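Local coordinates for ThiS protein (Escherichia coli, PDB 1ZUD), which carries sulfur at its C-terminus and donates it to build the thiazole phosphate moiety of thiamine phosphate, at residues 15-20 and 48-53; 34-39 and 53-58. All blocks are in the same frame, centred on the assembly; numbering follows the deposited sequence.

Interaction 1 of 2, residues 15-20 and 48-53; sequences GQTVHE and QHIVQD
T17 and I50 face each other with their CA atoms 4.2 Å apart, and the main chains on either side of this pair supply the directional bonds of the contact. V51 N donates to Q16 O in an almost straight bond of 2.9 Å. V18 N gives its hydrogen to H49 O at 2.8 Å, more bent at the hydrogen (138°). The same two oxygens also receive CA-H contacts, Q16 O from I50 and H49 O from T17, so each carbonyl is approached by two neighbouring donors. Together these bonds make one isolated beta bridge between segments that run roughly crosswise.

The bridge falls exactly where helix 18-24 begins, in the ubiquitin-like fold to which ThiS belongs. T17 is the N-cap, and it forms a capping box with E20: E20 N donates to T17 OG1 at 3.0 Å, while T17 N donates to E20 OE1 through the carboxylate's anti lone pair. T17 OG1 can reach forward to E20 N in the first turn because it sits between the backbone N and carbonyl carbon (chi1 58°), a rotation that leaves CG2 of T17 4.0 Å from I50 CD1, the two side chains crossing at a slant.

Apolar contact is concentrated on V18. Its CG2 branch lies 3.8 Å from H49 CB, approaches the imidazole obliquely near CD2, and also meets V51 CG2 at 3.9 Å. W46, and L34 and I36 of strand 32-36, also pack on V18, which is buried.

Water completes the outer end. One molecule accepts from G15 N and donates to V51 O, while a second accepts from Q16 N and reaches the same carbonyl.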
# COMPACT_ATOMS: atom_id res chain seq x y z
N GLY D 15 18.37 35.09 7.64
CA GLY D 15 17.41 36.15 7.39
C GLY D 15 16.60 36.11 6.08
O GLY D 15 15.99 37.12 5.74
N GLN D 16 16.58 34.97 5.36
CA GLN D 16 15.84 34.86 4.08
C GLN D 16 14.45 34.29 4.24
O GLN D 16 14.21 33.45 5.09
CB GLN D 16 16.53 33.93 3.10
CG GLN D 16 17.84 34.38 2.51
CD GLN D 16 18.35 33.36 1.48
OE1 GLN D 16 18.70 32.23 1.84
NE2 GLN D 16 18.35 33.74 0.20
N THR D 17 13.51 34.71 3.38
CA THR D 17 12.16 34.16 3.50
C THR D 17 12.13 32.91 2.58
O THR D 17 13.02 32.70 1.78
CB THR D 17 11.08 35.13 2.98
OG1 THR D 17 11.38 35.44 1.61
CG2 THR D 17 11.07 36.50 3.83
N VAL D 18 11.10 32.10 2.72
CA VAL D 18 10.99 30.94 1.85
C VAL D 18 10.97 31.41 0.41
O VAL D 18 11.64 30.84 -0.43
CB VAL D 18 9.70 30.14 2.17
CG1 VAL D 18 9.46 29.07 1.11
CG2 VAL D 18 9.82 29.58 3.57
N HIS D 19 10.23 32.49 0.13
CA HIS D 19 10.17 33.00 -1.24
C HIS D 19 11.56 33.34 -1.74
O HIS D 19 11.96 32.95 -2.85
CB HIS D 19 9.25 34.26 -1.32
CG HIS D 19 9.39 35.04 -2.59
ND1 HIS D 19 8.70 34.73 -3.74
CD2 HIS D 19 10.20 36.08 -2.90
CE1 HIS D 19 9.09 35.53 -4.72
NE2 HIS D 19 10.00 36.36 -4.24
N GLU D 20 12.34 34.08 -0.94
CA GLU D 20 13.68 34.46 -1.43
C GLU D 20 14.56 33.23 -1.66
O GLU D 20 15.34 33.17 -2.62
CB GLU D 20 14.37 35.39 -0.42
CG GLU D 20 13.53 36.64 -0.06
CD GLU D 20 14.22 37.56 0.97
OE1 GLU D 20 14.49 37.12 2.12
OE2 GLU D 20 14.51 38.73 0.61
N GLN D 48 6.82 35.84 3.69
CA GLN D 48 7.26 36.34 5.01
C GLN D 48 7.91 35.29 5.93
O GLN D 48 8.62 35.65 6.88
CB GLN D 48 6.06 36.92 5.75
CG GLN D 48 5.52 38.18 5.10
CD GLN D 48 4.86 39.10 6.09
OE1 GLN D 48 3.77 38.80 6.61
NE2 GLN D 48 5.52 40.23 6.39
N HIS D 49 7.67 34.00 5.65
CA HIS D 49 8.24 32.94 6.49
C HIS D 49 9.76 32.89 6.40
O HIS D 49 10.32 32.59 5.36
CB HIS D 49 7.69 31.58 6.07
CG HIS D 49 7.82 30.54 7.14
ND1 HIS D 49 6.81 30.28 8.04
CD2 HIS D 49 8.85 29.74 7.48
CE1 HIS D 49 7.21 29.34 8.89
NE2 HIS D 49 8.45 29.00 8.57
N ILE D 50 10.43 33.17 7.51
CA ILE D 50 11.89 33.16 7.57
C ILE D 50 12.45 31.73 7.77
O ILE D 50 12.01 30.96 8.62
CB ILE D 50 12.41 34.05 8.74
CG1 ILE D 50 11.94 35.49 8.55
CG2 ILE D 50 13.95 33.98 8.81
CD1 ILE D 50 12.68 36.21 7.45
N VAL D 51 13.43 31.37 6.94
CA VAL D 51 14.05 30.06 7.04
C VAL D 51 15.11 30.14 8.13
O VAL D 51 15.95 31.04 8.10
CB VAL D 51 14.69 29.72 5.73
CG1 VAL D 51 15.46 28.40 5.86
CG2 VAL D 51 13.59 29.66 4.62
N GLN D 52 15.08 29.20 9.07
CA GLN D 52 16.02 29.16 10.20
C GLN D 52 17.08 28.09 10.16
O GLN D 52 16.83 26.97 9.71
CB GLN D 52 15.23 29.01 11.48
CG GLN D 52 14.00 29.85 11.38
CD GLN D 52 13.48 30.37 12.69
OE1 GLN D 52 13.19 29.60 13.62
NE2 GLN D 52 13.35 31.70 12.76
N ASP D 53 18.27 28.45 10.67
CA ASP D 53 19.39 27.54 10.71
C ASP D 53 18.93 26.16 11.19
O ASP D 53 18.22 26.08 12.16
CB ASP D 53 20.44 28.04 11.68
CG ASP D 53 21.50 27.00 11.96
OD1 ASP D 53 21.55 26.50 13.10
OD2 ASP D 53 22.25 26.65 11.01
O HOH W 1 17.54 32.88 9.36
O HOH W 2 17.28 32.31 5.77

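Interaction 2 of 2, residues 34-39 and 53-58; sequences LAINQQ and DGDQIL
I36 and I57 form the tight half of this antiparallel strand pair: a non-hydrogen-bonded pair whose side chains lie side by side, CG1 to CG1 at 3.9 Å. L34 crosses obliquely beside them, bringing CD1 to within 3.5 Å of I57 CG2. With chi1 at -74°, I36 has CG1 beside its backbone N and CG2 anti to it, which carries CG2 to 3.5 Å from D55 CG. A35 and L58, the hydrogen-bonded pair, exchange two backbone bonds and turn their side chains to the other face.

Toward solvent the contact becomes polar and looser. A type I' turn from I36 to Q39 reverses the chain, and N37 within it bonds three times: its N donates to Q56 O at 2.8 Å, its OD1 accepts from Q56 N, and its ND2 meets D55 OD2 from above the carboxylate plane. An alanine here would probably leave Q56 N without its side-chain acceptor and D55 OD2 without its amide donor. Q38 NE2 donates to Q56 OE1 at 3.1 Å, the two amides nearly perpendicular, and a water links Q38 N to Q56 O. The Q38 backbone also bonds to the neighbouring ThiF chain. D55 OD1 accepts from Q52 N.

V18 and L21 of helix 18-24 cover the isoleucine face, L232 and R230 of ThiF pack on A35 and L58, and strand 2-5 flanks strand 56-61 across from strand 32-36.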
# COMPACT_ATOMS: atom_id res chain seq x y z
N LEU D 34 5.39 23.09 0.31
CA LEU D 34 6.63 23.08 1.07
C LEU D 34 6.38 22.68 2.55
O LEU D 34 5.37 23.07 3.16
CB LEU D 34 7.28 24.49 0.96
CG LEU D 34 8.63 24.61 1.67
CD1 LEU D 34 9.68 25.02 0.66
CD2 LEU D 34 8.54 25.57 2.85
N ALA D 35 7.29 21.88 3.10
CA ALA D 35 7.19 21.52 4.50
C ALA D 35 8.49 21.96 5.18
O ALA D 35 9.57 21.93 4.56
CB ALA D 35 7.04 20.03 4.66
N ILE D 36 8.38 22.39 6.43
CA ILE D 36 9.60 22.74 7.18
C ILE D 36 9.49 21.95 8.44
O ILE D 36 8.49 22.05 9.14
CB ILE D 36 9.71 24.27 7.51
CG1 ILE D 36 10.07 25.02 6.24
CG2 ILE D 36 10.83 24.52 8.61
CD1 ILE D 36 10.14 26.59 6.42
N ASN D 37 10.51 21.13 8.71
CA ASN D 37 10.47 20.32 9.91
C ASN D 37 9.19 19.51 9.97
O ASN D 37 8.51 19.45 10.98
CB ASN D 37 10.62 21.20 11.14
CG ASN D 37 11.95 21.92 11.14
OD1 ASN D 37 12.92 21.42 10.57
ND2 ASN D 37 12.01 23.11 11.75
N GLN D 38 8.84 18.91 8.83
CA GLN D 38 7.67 18.05 8.76
C GLN D 38 6.27 18.66 8.89
O GLN D 38 5.30 17.95 9.11
CB GLN D 38 7.86 16.87 9.72
CG GLN D 38 9.10 15.99 9.36
CD GLN D 38 10.46 16.59 9.79
OE1 GLN D 38 10.65 17.03 10.95
NE2 GLN D 38 11.42 16.60 8.85
N GLN D 39 6.17 19.97 8.72
CA GLN D 39 4.85 20.63 8.80
C GLN D 39 4.73 21.47 7.54
O GLN D 39 5.65 22.18 7.15
CB GLN D 39 4.77 21.48 10.08
CG GLN D 39 5.66 20.98 11.26
CD GLN D 39 5.07 19.86 12.14
OE1 GLN D 39 3.96 19.98 12.69
NE2 GLN D 39 5.83 18.77 12.32
N ASP D 53 18.27 28.45 10.67
CA ASP D 53 19.39 27.54 10.71
C ASP D 53 18.93 26.16 11.19
O ASP D 53 18.22 26.08 12.16
CB ASP D 53 20.44 28.04 11.68
CG ASP D 53 21.50 27.00 11.96
OD1 ASP D 53 21.55 26.50 13.10
OD2 ASP D 53 22.25 26.65 11.01
N GLY D 54 19.34 25.11 10.50
CA GLY D 54 18.95 23.76 10.88
C GLY D 54 17.55 23.37 10.43
O GLY D 54 17.02 22.34 10.85
N ASP D 55 16.93 24.16 9.56
CA ASP D 55 15.57 23.77 9.14
C ASP D 55 15.64 22.60 8.17
O ASP D 55 16.59 22.50 7.40
CB ASP D 55 14.86 24.95 8.46
CG ASP D 55 14.01 25.77 9.43
OD1 ASP D 55 13.53 26.86 9.05
OD2 ASP D 55 13.84 25.31 10.59
N GLN D 56 14.66 21.69 8.21
CA GLN D 56 14.68 20.57 7.23
C GLN D 56 13.54 20.88 6.28
O GLN D 56 12.37 20.86 6.64
CB GLN D 56 14.48 19.23 7.93
CG GLN D 56 15.42 19.04 9.12
CD GLN D 56 15.40 17.63 9.61
OE1 GLN D 56 14.34 17.03 9.76
NE2 GLN D 56 16.58 17.07 9.87
N ILE D 57 13.89 21.20 5.04
CA ILE D 57 12.88 21.63 4.11
C ILE D 57 12.66 20.65 2.97
O ILE D 57 13.61 20.04 2.47
CB ILE D 57 13.28 22.98 3.53
CG1 ILE D 57 13.53 23.98 4.69
CG2 ILE D 57 12.15 23.55 2.70
CD1 ILE D 57 14.06 25.32 4.16
N LEU D 58 11.40 20.49 2.58
CA LEU D 58 11.01 19.63 1.45
C LEU D 58 10.18 20.48 0.52
O LEU D 58 9.25 21.19 0.95
CB LEU D 58 10.11 18.48 1.93
CG LEU D 58 10.65 17.55 2.99
CD1 LEU D 58 9.66 16.42 3.18
CD2 LEU D 58 12.04 17.00 2.54
O HOH W 3 10.19 18.98 6.39

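In the fold
Interactions 1 and 2 meet in the hydrophobic core between helix 18-24 and the sheet, where H49 CD2 lies 3.6 Å from I36 CD1 and V51 CG1 touches I57 CD1. Interaction 2 joins two neighbouring strands inside the sheet, with five of its ten touching residues buried; interaction 1 is the more peripheral, tying the start of the helix to the loop that leads into strand 56-61. Their chemistry follows from this. Regular strand pairing and a polar turn serve interaction 2, whereas a lone bridge, a helix cap and waters serve interaction 1. Only interaction 2 also touches ThiF.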